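Local coordinates for Non-reducing end alpha-L-arabinofuranosidase BoGH43B (Bacteroides ovatus, PDB 5JOZ), which hydrolyses terminal non-reducing alpha-L-arabinofuranoside residues from xyloglucan branches, converting the S units of the polysaccharide to X units, at residues P17-C20 with D25-L28; D46-K51 with T270-V275. All coordinates share one frame; numbering follows the deposited sequence.

Contact 1. Residues P17-C20 with D25-L28; sequences PSIC and DFYL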
loop_
_atom_site.group_PDB
_atom_site.type_symbol
_atom_site.label_atom_id
_atom_site.label_comp_id
_atom_site.label_asym_id
_atom_site.label_seq_id
_atom_site.Cartn_x
_atom_site.Cartn_y
_atom_site.Cartn_z
ATOM N N PRO A 17 -3.836 7.368 2.736
ATOM C CA PRO A 17 -4.860 7.534 1.717
ATOM C C PRO A 17 -5.059 8.991 1.348
ATOM O O PRO A 17 -5.135 9.833 2.256
ATOM C CB PRO A 17 -6.121 6.969 2.389
ATOM C CG PRO A 17 -5.896 7.168 3.843
ATOM C CD PRO A 17 -4.421 6.937 4.019
ATOM N N SER A 18 -5.134 9.286 0.046
ATOM C CA SER A 18 -5.550 10.611 -0.423
ATOM C C SER A 18 -6.716 10.489 -1.396
ATOM O O SER A 18 -6.675 9.667 -2.308
ATOM C CB SER A 18 -4.392 11.346 -1.071
ATOM O OG SER A 18 -4.801 12.623 -1.496
ATOM N N ILE A 19 -7.734 11.330 -1.211
ATOM C CA ILE A 19 -9.010 11.213 -1.941
ATOM C C ILE A 19 -9.362 12.481 -2.711
ATOM O O ILE A 19 -8.978 13.565 -2.315
ATOM C CB ILE A 19 -10.175 10.898 -0.967
ATOM C CG1 ILE A 19 -11.416 10.425 -1.726
ATOM C CG2 ILE A 19 -10.525 12.094 -0.078
ATOM C CD1 ILE A 19 -12.340 9.587 -0.870
ATOM N N CYS A 20 -10.107 12.332 -3.805
ATOM C CA CYS A 20 -10.779 13.465 -4.438
ATOM C C CYS A 20 -12.076 13.019 -5.070
ATOM O O CYS A 20 -12.202 11.878 -5.520
ATOM C CB CYS A 20 -9.886 14.165 -5.473
ATOM S SG CYS A 20 -9.700 13.293 -7.040
ATOM N N ASP A 25 -17.996 10.610 -9.012
ATOM C CA ASP A 25 -16.904 9.647 -8.868
ATOM C C ASP A 25 -15.881 10.055 -7.811
ATOM O O ASP A 25 -15.539 11.236 -7.692
ATOM C CB ASP A 25 -16.248 9.450 -10.224
ATOM C CG ASP A 25 -17.208 8.849 -11.219
ATOM O OD1 ASP A 25 -17.596 7.672 -11.014
ATOM O OD2 ASP A 25 -17.608 9.553 -12.169
ATOM N N PHE A 26 -15.434 9.064 -7.033
ATOM C CA PHE A 26 -14.388 9.233 -6.024
ATOM C C PHE A 26 -13.173 8.429 -6.422
ATOM O O PHE A 26 -13.300 7.311 -6.875
ATOM C CB PHE A 26 -14.857 8.771 -4.646
ATOM C CG PHE A 26 -16.006 9.563 -4.108
ATOM C CD1 PHE A 26 -17.308 9.227 -4.444
ATOM C CD2 PHE A 26 -15.791 10.652 -3.271
ATOM C CE1 PHE A 26 -18.379 9.957 -3.958
ATOM C CE2 PHE A 26 -16.856 11.382 -2.780
ATOM C CZ PHE A 26 -18.153 11.033 -3.126
ATOM N N TYR A 27 -11.997 9.011 -6.217
ATOM C CA TYR A 27 -10.729 8.374 -6.535
ATOM C C TYR A 27 -9.803 8.486 -5.339
ATOM O O TYR A 27 -9.828 9.473 -4.601
ATOM C CB TYR A 27 -10.117 9.037 -7.763
ATOM C CG TYR A 27 -11.015 8.911 -8.962
ATOM C CD1 TYR A 27 -11.102 7.709 -9.657
ATOM C CD2 TYR A 27 -11.792 9.973 -9.397
ATOM C CE1 TYR A 27 -11.942 7.571 -10.750
ATOM C CE2 TYR A 27 -12.626 9.849 -10.499
ATOM C CZ TYR A 27 -12.702 8.643 -11.165
ATOM O OH TYR A 27 -13.526 8.493 -12.249
ATOM N N LEU A 28 -8.981 7.467 -5.151
ATOM C CA LEU A 28 -8.137 7.368 -3.978
ATOM C C LEU A 28 -6.831 6.662 -4.283
ATOM O O LEU A 28 -6.809 5.689 -5.024
ATOM C CB LEU A 28 -8.900 6.630 -2.879
ATOM C CG LEU A 28 -8.322 6.537 -1.474
ATOM C CD1 LEU A 28 -9.473 6.400 -0.475
ATOM C CD2 LEU A 28 -7.365 5.366 -1.326
#

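Contact 2. Residues D46-K51 with T270-V275; sequences DLVHWK and TFLAPV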
loop_
_atom_site.group_PDB
_atom_site.type_symbol
_atom_site.label_atom_id
_atom_site.label_comp_id
_atom_site.label_asym_id
_atom_site.label_seq_id
_atom_site.Cartn_x
_atom_site.Cartn_y
_atom_site.Cartn_z
ATOM N N ASP A 46 -19.641 5.362 -3.781
ATOM C CA ASP A 46 -20.296 5.465 -2.464
ATOM C C ASP A 46 -19.343 5.621 -1.263
ATOM O O ASP A 46 -19.791 5.530 -0.115
ATOM C CB ASP A 46 -21.231 4.260 -2.259
ATOM C CG ASP A 46 -20.507 2.898 -2.328
ATOM O OD1 ASP A 46 -19.271 2.813 -2.152
ATOM O OD2 ASP A 46 -21.204 1.888 -2.559
ATOM N N LEU A 47 -18.054 5.865 -1.529
ATOM C CA LEU A 47 -16.959 5.916 -0.511
ATOM C C LEU A 47 -16.637 4.609 0.219
ATOM O O LEU A 47 -15.653 4.556 0.963
ATOM C CB LEU A 47 -17.170 7.027 0.530
ATOM C CG LEU A 47 -17.096 8.478 0.074
ATOM C CD1 LEU A 47 -17.376 9.373 1.262
ATOM C CD2 LEU A 47 -15.739 8.813 -0.511
ATOM N N VAL A 48 -17.429 3.560 -0.016
ATOM C CA VAL A 48 -17.368 2.331 0.759
ATOM C C VAL A 48 -16.814 1.176 -0.069
ATOM O O VAL A 48 -15.937 0.455 0.395
ATOM C CB VAL A 48 -18.759 1.977 1.325
ATOM C CG1 VAL A 48 -18.776 0.580 1.945
ATOM C CG2 VAL A 48 -19.167 3.015 2.366
ATOM N N HIS A 49 -17.348 0.995 -1.274
ATOM C CA HIS A 49 -16.943 -0.074 -2.162
ATOM C C HIS A 49 -15.958 0.463 -3.200
ATOM O O HIS A 49 -16.276 1.350 -3.995
ATOM C CB HIS A 49 -18.173 -0.678 -2.818
ATOM C CG HIS A 49 -19.136 -1.267 -1.834
ATOM N ND1 HIS A 49 -20.308 -0.639 -1.469
ATOM C CD2 HIS A 49 -19.083 -2.413 -1.115
ATOM C CE1 HIS A 49 -20.942 -1.380 -0.577
ATOM N NE2 HIS A 49 -20.218 -2.460 -0.343
ATOM N N TRP A 50 -14.756 -0.091 -3.173
ATOM C CA TRP A 50 -13.640 0.403 -3.961
ATOM C C TRP A 50 -13.185 -0.645 -4.961
ATOM O O TRP A 50 -13.190 -1.838 -4.664
ATOM C CB TRP A 50 -12.502 0.819 -3.026
ATOM C CG TRP A 50 -12.885 2.024 -2.194
ATOM C CD1 TRP A 50 -13.496 2.018 -0.980
ATOM C CD2 TRP A 50 -12.711 3.398 -2.549
ATOM N NE1 TRP A 50 -13.708 3.307 -0.546
ATOM C CE2 TRP A 50 -13.239 4.172 -1.496
ATOM C CE3 TRP A 50 -12.155 4.050 -3.658
ATOM C CZ2 TRP A 50 -13.224 5.567 -1.514
ATOM C CZ3 TRP A 50 -12.130 5.444 -3.676
ATOM C CH2 TRP A 50 -12.664 6.184 -2.613
ATOM N N LYS A 51 -12.815 -0.178 -6.150
ATOM C CA LYS A 51 -12.305 -1.017 -7.222
ATOM C C LYS A 51 -10.995 -0.435 -7.710
ATOM O O LYS A 51 -10.906 0.777 -7.961
ATOM C CB LYS A 51 -13.306 -1.061 -8.388
ATOM C CG LYS A 51 -12.857 -1.893 -9.587
ATOM C CD LYS A 51 -13.984 -2.127 -10.586
ATOM C CE LYS A 51 -13.990 -3.553 -11.132
ATOM N NZ LYS A 51 -13.003 -3.745 -12.224
ATOM N N THR A 270 -6.853 1.506 5.127
ATOM C CA THR A 270 -7.593 2.735 4.895
ATOM C C THR A 270 -8.980 2.673 5.517
ATOM O O THR A 270 -9.711 1.720 5.319
ATOM C CB THR A 270 -7.708 3.021 3.391
ATOM O OG1 THR A 270 -6.407 3.279 2.862
ATOM C CG2 THR A 270 -8.590 4.238 3.114
ATOM N N PHE A 271 -9.337 3.740 6.221
ATOM C CA PHE A 271 -10.558 3.841 7.000
ATOM C C PHE A 271 -11.383 5.033 6.517
ATOM O O PHE A 271 -10.874 5.924 5.824
ATOM C CB PHE A 271 -10.214 4.015 8.484
ATOM C CG PHE A 271 -9.536 2.816 9.097
ATOM C CD1 PHE A 271 -8.190 2.567 8.870
ATOM C CD2 PHE A 271 -10.252 1.928 9.895
ATOM C CE1 PHE A 271 -7.566 1.458 9.423
ATOM C CE2 PHE A 271 -9.641 0.819 10.453
ATOM C CZ PHE A 271 -8.291 0.582 10.221
ATOM N N LEU A 272 -12.654 5.038 6.908
ATOM C CA LEU A 272 -13.620 6.073 6.526
ATOM C C LEU A 272 -14.362 6.533 7.770
ATOM O O LEU A 272 -14.849 5.694 8.538
ATOM C CB LEU A 272 -14.621 5.499 5.520
ATOM C CG LEU A 272 -15.684 6.436 4.931
ATOM C CD1 LEU A 272 -15.027 7.580 4.160
ATOM C CD2 LEU A 272 -16.593 5.642 4.012
ATOM N N ALA A 273 -14.445 7.846 7.984
ATOM C CA ALA A 273 -15.206 8.378 9.115
ATOM C C ALA A 273 -15.947 9.674 8.760
ATOM O O ALA A 273 -15.420 10.496 8.016
ATOM C CB ALA A 273 -14.286 8.594 10.307
ATOM N N PRO A 274 -17.170 9.858 9.298
ATOM C CA PRO A 274 -17.900 11.090 9.082
ATOM C C PRO A 274 -17.305 12.218 9.919
ATOM O O PRO A 274 -16.908 11.998 11.060
ATOM C CB PRO A 274 -19.311 10.746 9.561
ATOM C CG PRO A 274 -19.092 9.752 10.655
ATOM C CD PRO A 274 -17.847 8.996 10.292
ATOM N N VAL A 275 -17.231 13.404 9.321
ATOM C CA VAL A 275 -16.670 14.595 9.946
ATOM C C VAL A 275 -17.806 15.585 10.168
ATOM O O VAL A 275 -18.562 15.882 9.253
ATOM C CB VAL A 275 -15.595 15.230 9.033
ATOM C CG1 VAL A 275 -15.080 16.550 9.605
ATOM C CG2 VAL A 275 -14.453 14.252 8.825
#

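Contact 1. Residues P17-C20 with D25-L28
C20 and Y27 form the antiparallel hydrogen-bonded pair of this hairpin. C20 N gives to Y27 O at 3.0 Å, with an N-H...O angle of 159°, and Y27 N returns the bond to C20 O over the same distance at 164°. On the face of these two residues, C20 SG lies 4.3 Å from Y27 CB. One step along, I19 and L28 make a non-hydrogen-bonded pair on the other face, where the chains are drawn close enough for I19 CA to meet Y27 O at 3.3 Å and L28 CA to meet S18 O at 3.2 Å, both as CA-H...O contacts. I19 sends CG1 anti to its backbone N (chi1 -165°), which carries CD1 across the strand gap to 4.3 Å from both F26 CD2 and L28 CD1.

Further out, V252 packs against P17, I19 and L28, while L80 covers C20 and Y27. The Y27 ring stacks with H43 and meets F87 edge to face. D240 OD2 is hydrogen-bonded to S18 OG and to I19 N, tying strand 18-22 to strand 234-243 of another blade, and S18 OG also bonds L80 N. P17 directly follows D16, the inferred proton acceptor, so the first strand of this blade in the GH43 beta-propeller leads straight out of the catalytic centre. In this buried hairpin the paired bonds satisfy the backbone groups of C20 and Y27, I19 packs on F26 and L28, and D240 takes up polar groups of S18 and I19.

Contact 2. Residues D46-K51 with T270-V275
The turn between strands 40-44 and 51-55 of one propeller blade meets strand 269-277 of another here, and on the strand side L272 makes every contact. Its CG stands anti to the backbone N (chi1 -177°), carrying the two methyls toward the turn. L272 CD2 comes closest, 3.4 Å from L47 O and 3.8 Å from L47 CB, with V48 CG2 at 4.0 Å. On the other branch, L272 CD1 lies 4.1 Å from L47 CD1. The side chains of L47 and V48 each cross that of L272 at about a right angle.

D46 gives the turn its shape. D46 OD1 takes two backbone N-H groups: V48 N, closing an Asx turn from above the carboxylate plane, and H49 N at 2.8 Å, arriving on the syn side in a nearly straight bond. D46 OD2 accepts from H49 ND1 at 2.9 Å, on the syn side but tilted out of the carboxylate plane, while D46 OD2 itself lies in the plane of the H49 ring; V48 CG1 sits over one face of that ring. The carboxylate thus fixes the backbone and the histidine together. L47 O, the same oxygen that L272 CD2 touches, also takes a weak bond from W50 NE1.

Around this core, W250 of strand 249-256 packs on both L47 and L272, and F297 lies against V48. H303 N gives a further bond to D46 OD2, while F26 and L28 of strand 25-29 receive the W50 side chain from the turn's own blade.

Contacts 1 and 2 lie with their centres about 9 Å apart in the GH43 domain, and contact 1 closes along the chain before contact 2 opens. The hairpin 18-29 and the turn 46-51 belong to one four-stranded antiparallel blade, whereas 270-275 comes from the blade 234-284, more than two hundred residues later. They touch directly: L47 CD2 lies 3.3 Å from F26 CD2 and 3.5 Å from I19 CD1, W50 CZ3 is 3.5 Å from L28 CB, and P17 CB packs on T270 OG1. The first blade (18-55) and the last (234-284) thus pack side by side, and both contacts lie where the propeller ring closes.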